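Side-chain contacts in 4-hydroxyphenylpyruvate dioxygenase (Pseudomonas putida, PDB 5HMQ), which converts 3-dehydroshikimate to protocatechuate, a common intermediate of quinate and shikimate degradation, using a divalent metal cation: residues Q148-W151 with N152-Q156; G224-A227 with P228-T232. All blocks are in the same frame, centred on the assembly; numbering follows the deposited sequence.

Contact 1. Residues Q148-W151 with N152-Q156; sequences QQVW and NLVRQ
V150 and V154, one turn apart on helix 147-157 of the TIM barrel, make the buried side of this contact. The two side chains lie alongside each other, pointing the same way, with V150 CG1 4.1 Å from V154 CG2. Both press on V164 of strand 162-167, and V150 also meets Y135 of strand 132-136, so the helix of this beta-alpha-beta unit lies against the strands it connects. The helix keeps its i to i+4 backbone bonds, among them V154 N to V150 O at 2.8 Å. The polar side is looser. There Q156 NE2 gives N152 OD1 a 2.6 Å hydrogen bond from above the plane of the N152 amide, not along a lone pair; Q156 NE2 also reaches E112 of helix 112-128. One water joins Q149 O and N152 ND2 through weak bonds. Packing is close again at the surface, where R155 crosses W151 at about a right angle, its guanidinium turned 73° from the indole plane. With CG anti to the backbone N (chi1 170°), the W151 ring swings along the helix toward R155. R155 CD lies 3.8 Å from W151 CZ2, and R155 CB sits over the six-membered ring in a CH-pi contact, 3.7 Å from its centroid.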
ATOM      1  N   GLN C 148     -18.212  31.507   5.826  1.00 43.83           N
ATOM      2  CA  GLN C 148     -18.886  32.792   5.992  1.00 44.25           C
ATOM      3  C   GLN C 148     -20.239  32.625   6.672  1.00 46.63           C
ATOM      4  O   GLN C 148     -20.585  33.395   7.576  1.00 46.52           O
ATOM      5  CB  GLN C 148     -19.051  33.480   4.638  1.00 44.35           C
ATOM      6  CG  GLN C 148     -17.747  33.858   3.955  1.00 46.46           C
ATOM      7  CD  GLN C 148     -17.212  32.747   3.070  1.00 48.75           C
ATOM      8  OE1 GLN C 148     -17.487  31.568   3.297  1.00 48.35           O
ATOM      9  NE2 GLN C 148     -16.448  33.119   2.050  1.00 47.92           N
ATOM     10  N   GLN C 149     -21.017  31.623   6.253  1.00 47.19           N
ATOM     11  CA  GLN C 149     -22.297  31.355   6.902  1.00 47.91           C
ATOM     12  C   GLN C 149     -22.101  30.906   8.344  1.00 47.78           C
ATOM     13  O   GLN C 149     -22.897  31.258   9.223  1.00 47.30           O
ATOM     14  CB  GLN C 149     -23.081  30.304   6.119  1.00 47.88           C
ATOM     15  CG  GLN C 149     -23.519  30.752   4.737  1.00 48.40           C
ATOM     16  CD  GLN C 149     -23.983  29.591   3.877  1.00 49.45           C
ATOM     17  OE1 GLN C 149     -23.185  28.747   3.472  1.00 50.24           O
ATOM     18  NE2 GLN C 149     -25.280  29.546   3.594  1.00 50.23           N
ATOM     19  N   VAL C 150     -21.058  30.114   8.602  1.00 46.50           N
ATOM     20  CA  VAL C 150     -20.770  29.677   9.965  1.00 45.91           C
ATOM     21  C   VAL C 150     -20.520  30.880  10.862  1.00 48.28           C
ATOM     22  O   VAL C 150     -21.109  31.006  11.941  1.00 47.12           O
ATOM     23  CB  VAL C 150     -19.574  28.707   9.978  1.00 46.73           C
ATOM     24  CG1 VAL C 150     -19.004  28.584  11.387  1.00 46.39           C
ATOM     25  CG2 VAL C 150     -19.998  27.353   9.462  1.00 43.98           C
ATOM     26  N   TRP C 151     -19.640  31.784  10.426  1.00 48.17           N
ATOM     27  CA  TRP C 151     -19.338  32.962  11.231  1.00 47.80           C
ATOM     28  C   TRP C 151     -20.567  33.850  11.391  1.00 47.63           C
ATOM     29  O   TRP C 151     -20.774  34.446  12.454  1.00 49.08           O
ATOM     30  CB  TRP C 151     -18.182  33.747  10.611  1.00 46.24           C
ATOM     31  CG  TRP C 151     -17.977  35.095  11.238  1.00 47.23           C
ATOM     32  CD1 TRP C 151     -17.936  36.299  10.597  1.00 45.06           C
ATOM     33  CD2 TRP C 151     -17.787  35.376  12.633  1.00 45.14           C
ATOM     34  NE1 TRP C 151     -17.734  37.311  11.504  1.00 46.42           N
ATOM     35  CE2 TRP C 151     -17.640  36.771  12.760  1.00 46.06           C
ATOM     36  CE3 TRP C 151     -17.730  34.583  13.785  1.00 41.85           C
ATOM     37  CZ2 TRP C 151     -17.440  37.392  13.992  1.00 45.73           C
ATOM     38  CZ3 TRP C 151     -17.530  35.200  15.007  1.00 44.93           C
ATOM     39  CH2 TRP C 151     -17.386  36.590  15.101  1.00 46.58           C
ATOM     40  N   ASN C 152     -21.397  33.943  10.349  1.00 46.22           N
ATOM     41  CA  ASN C 152     -22.634  34.712  10.453  1.00 49.69           C
ATOM     42  C   ASN C 152     -23.498  34.200  11.599  1.00 51.29           C
ATOM     43  O   ASN C 152     -24.005  34.982  12.410  1.00 52.16           O
ATOM     44  CB  ASN C 152     -23.411  34.643   9.137  1.00 48.14           C
ATOM     45  CG  ASN C 152     -24.648  35.528   9.137  1.00 49.53           C
ATOM     46  OD1 ASN C 152     -24.877  36.298  10.071  1.00 51.46           O
ATOM     47  ND2 ASN C 152     -25.476  35.386   8.112  1.00 50.66           N
ATOM     48  N   LEU C 153     -23.674  32.878  11.683  1.00 48.23           N
ATOM     49  CA  LEU C 153     -24.514  32.309  12.731  1.00 46.31           C
ATOM     50  C   LEU C 153     -23.822  32.365  14.088  1.00 46.95           C
ATOM     51  O   LEU C 153     -24.461  32.663  15.103  1.00 49.31           O
ATOM     52  CB  LEU C 153     -24.893  30.872  12.376  1.00 47.60           C
ATOM     53  CG  LEU C 153     -25.687  30.689  11.081  1.00 48.68           C
ATOM     54  CD1 LEU C 153     -25.903  29.213  10.775  1.00 45.40           C
ATOM     55  CD2 LEU C 153     -27.014  31.424  11.157  1.00 48.88           C
ATOM     56  N   VAL C 154     -22.519  32.075  14.127  1.00 45.36           N
ATOM     57  CA  VAL C 154     -21.789  32.097  15.392  1.00 45.63           C
ATOM     58  C   VAL C 154     -21.757  33.509  15.963  1.00 48.56           C
ATOM     59  O   VAL C 154     -21.908  33.710  17.175  1.00 47.36           O
ATOM     60  CB  VAL C 154     -20.373  31.522  15.202  1.00 45.48           C
ATOM     61  CG1 VAL C 154     -19.520  31.765  16.437  1.00 40.52           C
ATOM     62  CG2 VAL C 154     -20.447  30.032  14.898  1.00 48.55           C
ATOM     63  N   ARG C 155     -21.559  34.508  15.101  1.00 49.61           N
ATOM     64  CA  ARG C 155     -21.534  35.893  15.559  1.00 47.59           C
ATOM     65  C   ARG C 155     -22.877  36.300  16.152  1.00 47.18           C
ATOM     66  O   ARG C 155     -22.937  36.909  17.226  1.00 46.36           O
ATOM     67  CB  ARG C 155     -21.146  36.815  14.402  1.00 46.60           C
ATOM     68  CG  ARG C 155     -21.034  38.278  14.770  1.00 46.62           C
ATOM     69  CD  ARG C 155     -20.740  39.121  13.539  1.00 46.04           C
ATOM     70  NE  ARG C 155     -21.672  38.838  12.452  1.00 47.84           N
ATOM     71  CZ  ARG C 155     -22.920  39.293  12.398  1.00 50.01           C
ATOM     72  NH1 ARG C 155     -23.390  40.061  13.374  1.00 50.00           N
ATOM     73  NH2 ARG C 155     -23.700  38.984  11.369  1.00 48.61           N
ATOM     74  N   GLN C 156     -23.973  35.971  15.462  1.00 47.36           N
ATOM     75  CA  GLN C 156     -25.296  36.337  15.958  1.00 49.30           C
ATOM     76  C   GLN C 156     -25.638  35.598  17.247  1.00 49.37           C
ATOM     77  O   GLN C 156     -26.288  36.162  18.135  1.00 51.12           O
ATOM     78  CB  GLN C 156     -26.355  36.061  14.892  1.00 50.29           C
ATOM     79  CG  GLN C 156     -26.219  36.903  13.637  1.00 48.88           C
ATOM     80  CD  GLN C 156     -27.368  36.688  12.674  1.00 51.89           C
ATOM     81  OE1 GLN C 156     -28.535  36.822  13.046  1.00 52.55           O
ATOM     82  NE2 GLN C 156     -27.048  36.344  11.432  1.00 53.65           N
TER
HETATM   83  O   HOH W   1     -25.475  32.227   7.393  1.00 51.78           O

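Contact 2. Residues G224-A227 with P228-T232; sequences GFLA and PILAT
I229 packs back onto the preceding turn of helix 222-231, against F225 and L226, and can be followed outward atom by atom. Its CB lies 3.3 Å from L226 O. CG1, anti to the carbonyl carbon (chi1 -65°), comes to 3.4 Å from F225 O. The extended chain then carries CD1 to the F225 ring, 3.6 Å from F225 CE2 and oblique to the ring, while L226 CD1 approaches the same methyl at 4.2 Å. L226 also meets L230, one turn on, its CG 4.0 Å from L230 CD1, and the backbone bond from L230 N to L226 O ties the same pair. The helix kinks at P228, which has no N-H to give to the turn before; G224 O faces P228 CD at 3.1 Å instead. Farther along, I229 O receives both T232 N and the T232 hydroxyl, the latter OG1 at 2.7 Å. The helix is wedged into the TIM-barrel domain: F225 reaches M194 of strand 189-194 and S168 and T171 of helix 168-172, I229 rests on V192 of strand 189-194, and L226, A227 and L230 pack against helix 252-276.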
ATOM      1  N   GLY C 224      -2.189  29.894   1.574  1.00 47.13           N
ATOM      2  CA  GLY C 224      -3.171  30.938   1.349  1.00 48.95           C
ATOM      3  C   GLY C 224      -4.415  30.798   2.198  1.00 48.79           C
ATOM      4  O   GLY C 224      -5.192  31.753   2.305  1.00 50.83           O
ATOM      5  N   PHE C 225      -4.628  29.627   2.793  1.00 43.55           N
ATOM      6  CA  PHE C 225      -5.740  29.407   3.707  1.00 44.42           C
ATOM      7  C   PHE C 225      -5.348  29.698   5.150  1.00 47.38           C
ATOM      8  O   PHE C 225      -6.135  30.283   5.902  1.00 49.10           O
ATOM      9  CB  PHE C 225      -6.246  27.967   3.575  1.00 46.27           C
ATOM     10  CG  PHE C 225      -7.459  27.667   4.410  1.00 44.98           C
ATOM     11  CD1 PHE C 225      -8.726  27.993   3.957  1.00 42.74           C
ATOM     12  CD2 PHE C 225      -7.333  27.042   5.641  1.00 46.02           C
ATOM     13  CE1 PHE C 225      -9.843  27.712   4.719  1.00 43.08           C
ATOM     14  CE2 PHE C 225      -8.449  26.759   6.409  1.00 45.66           C
ATOM     15  CZ  PHE C 225      -9.705  27.094   5.946  1.00 44.40           C
ATOM     16  N   LEU C 226      -4.133  29.309   5.543  1.00 46.13           N
ATOM     17  CA  LEU C 226      -3.673  29.545   6.904  1.00 44.70           C
ATOM     18  C   LEU C 226      -3.295  31.002   7.132  1.00 48.18           C
ATOM     19  O   LEU C 226      -3.417  31.500   8.258  1.00 49.67           O
ATOM     20  CB  LEU C 226      -2.488  28.631   7.222  1.00 40.92           C
ATOM     21  CG  LEU C 226      -1.980  28.643   8.665  1.00 42.42           C
ATOM     22  CD1 LEU C 226      -3.111  28.325   9.631  1.00 41.74           C
ATOM     23  CD2 LEU C 226      -0.831  27.658   8.840  1.00 43.45           C
ATOM     24  N   ALA C 227      -2.833  31.694   6.088  1.00 49.47           N
ATOM     25  CA  ALA C 227      -2.401  33.081   6.249  1.00 48.34           C
ATOM     26  C   ALA C 227      -3.503  33.985   6.788  1.00 45.54           C
ATOM     27  O   ALA C 227      -3.247  34.707   7.768  1.00 46.65           O
ATOM     28  CB  ALA C 227      -1.836  33.604   4.924  1.00 45.22           C
ATOM     29  N   PRO C 228      -4.722  34.008   6.235  1.00 48.10           N
ATOM     30  CA  PRO C 228      -5.767  34.843   6.852  1.00 50.85           C
ATOM     31  C   PRO C 228      -6.121  34.412   8.265  1.00 51.42           C
ATOM     32  O   PRO C 228      -6.518  35.254   9.081  1.00 49.48           O
ATOM     33  CB  PRO C 228      -6.958  34.691   5.896  1.00 51.27           C
ATOM     34  CG  PRO C 228      -6.375  34.197   4.619  1.00 49.81           C
ATOM     35  CD  PRO C 228      -5.219  33.345   5.016  1.00 44.23           C
ATOM     36  N   ILE C 229      -5.998  33.119   8.575  1.00 47.99           N
ATOM     37  CA  ILE C 229      -6.289  32.638   9.924  1.00 44.87           C
ATOM     38  C   ILE C 229      -5.340  33.276  10.933  1.00 47.75           C
ATOM     39  O   ILE C 229      -5.767  33.796  11.971  1.00 45.45           O
ATOM     40  CB  ILE C 229      -6.210  31.102   9.974  1.00 44.15           C
ATOM     41  CG1 ILE C 229      -7.297  30.484   9.094  1.00 44.79           C
ATOM     42  CG2 ILE C 229      -6.330  30.608  11.406  1.00 42.29           C
ATOM     43  CD1 ILE C 229      -7.174  28.985   8.939  1.00 43.23           C
ATOM     44  N   LEU C 230      -4.037  33.250  10.640  1.00 47.53           N
ATOM     45  CA  LEU C 230      -3.060  33.801  11.572  1.00 47.30           C
ATOM     46  C   LEU C 230      -3.138  35.319  11.668  1.00 48.07           C
ATOM     47  O   LEU C 230      -2.738  35.883  12.692  1.00 45.53           O
ATOM     48  CB  LEU C 230      -1.645  33.373  11.176  1.00 46.83           C
ATOM     49  CG  LEU C 230      -1.372  31.866  11.172  1.00 45.06           C
ATOM     50  CD1 LEU C 230       0.016  31.565  10.628  1.00 45.08           C
ATOM     51  CD2 LEU C 230      -1.540  31.288  12.564  1.00 44.78           C
ATOM     52  N   ALA C 231      -3.648  35.991  10.633  1.00 47.59           N
ATOM     53  CA  ALA C 231      -3.811  37.437  10.698  1.00 46.60           C
ATOM     54  C   ALA C 231      -4.816  37.856  11.763  1.00 46.96           C
ATOM     55  O   ALA C 231      -4.752  38.992  12.244  1.00 47.44           O
ATOM     56  CB  ALA C 231      -4.239  37.982   9.334  1.00 44.07           C
ATOM     57  N   THR C 232      -5.739  36.968  12.141  1.00 45.96           N
ATOM     58  CA  THR C 232      -6.720  37.283  13.173  1.00 44.07           C
ATOM     59  C   THR C 232      -6.126  37.280  14.574  1.00 45.35           C
ATOM     60  O   THR C 232      -6.794  37.734  15.510  1.00 45.51           O
ATOM     61  CB  THR C 232      -7.876  36.280  13.134  1.00 45.70           C
ATOM     62  OG1 THR C 232      -7.440  35.028  13.682  1.00 43.26           O
ATOM     63  CG2 THR C 232      -8.337  36.052  11.713  1.00 45.77           C
TER

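How the contacts relate
Both contacts are single-helix packing within the TIM-barrel domain, with centres about 18 Å apart and no touch between them. In contact 1 the valines face the barrel strands, W151 lies between V164 and the exposed R155, and the amides of N152 and Q156 turn to helix 112-128. Contact 2 is more deeply buried and almost wholly apolar, its polar side-chain bond confined to T232, and a proline interrupts the backbone bonding that contact 1 keeps intact. Contact 1 leans on strands 132-136 and 162-167 and, through L153, on helix 112-128; contact 2 leans on strand 189-194 and helix 252-276. One side chain of each comes near the catalytic metal ligands: V150 about 6 Å from E136, F225 about 6 Å from D167, side chain to side chain.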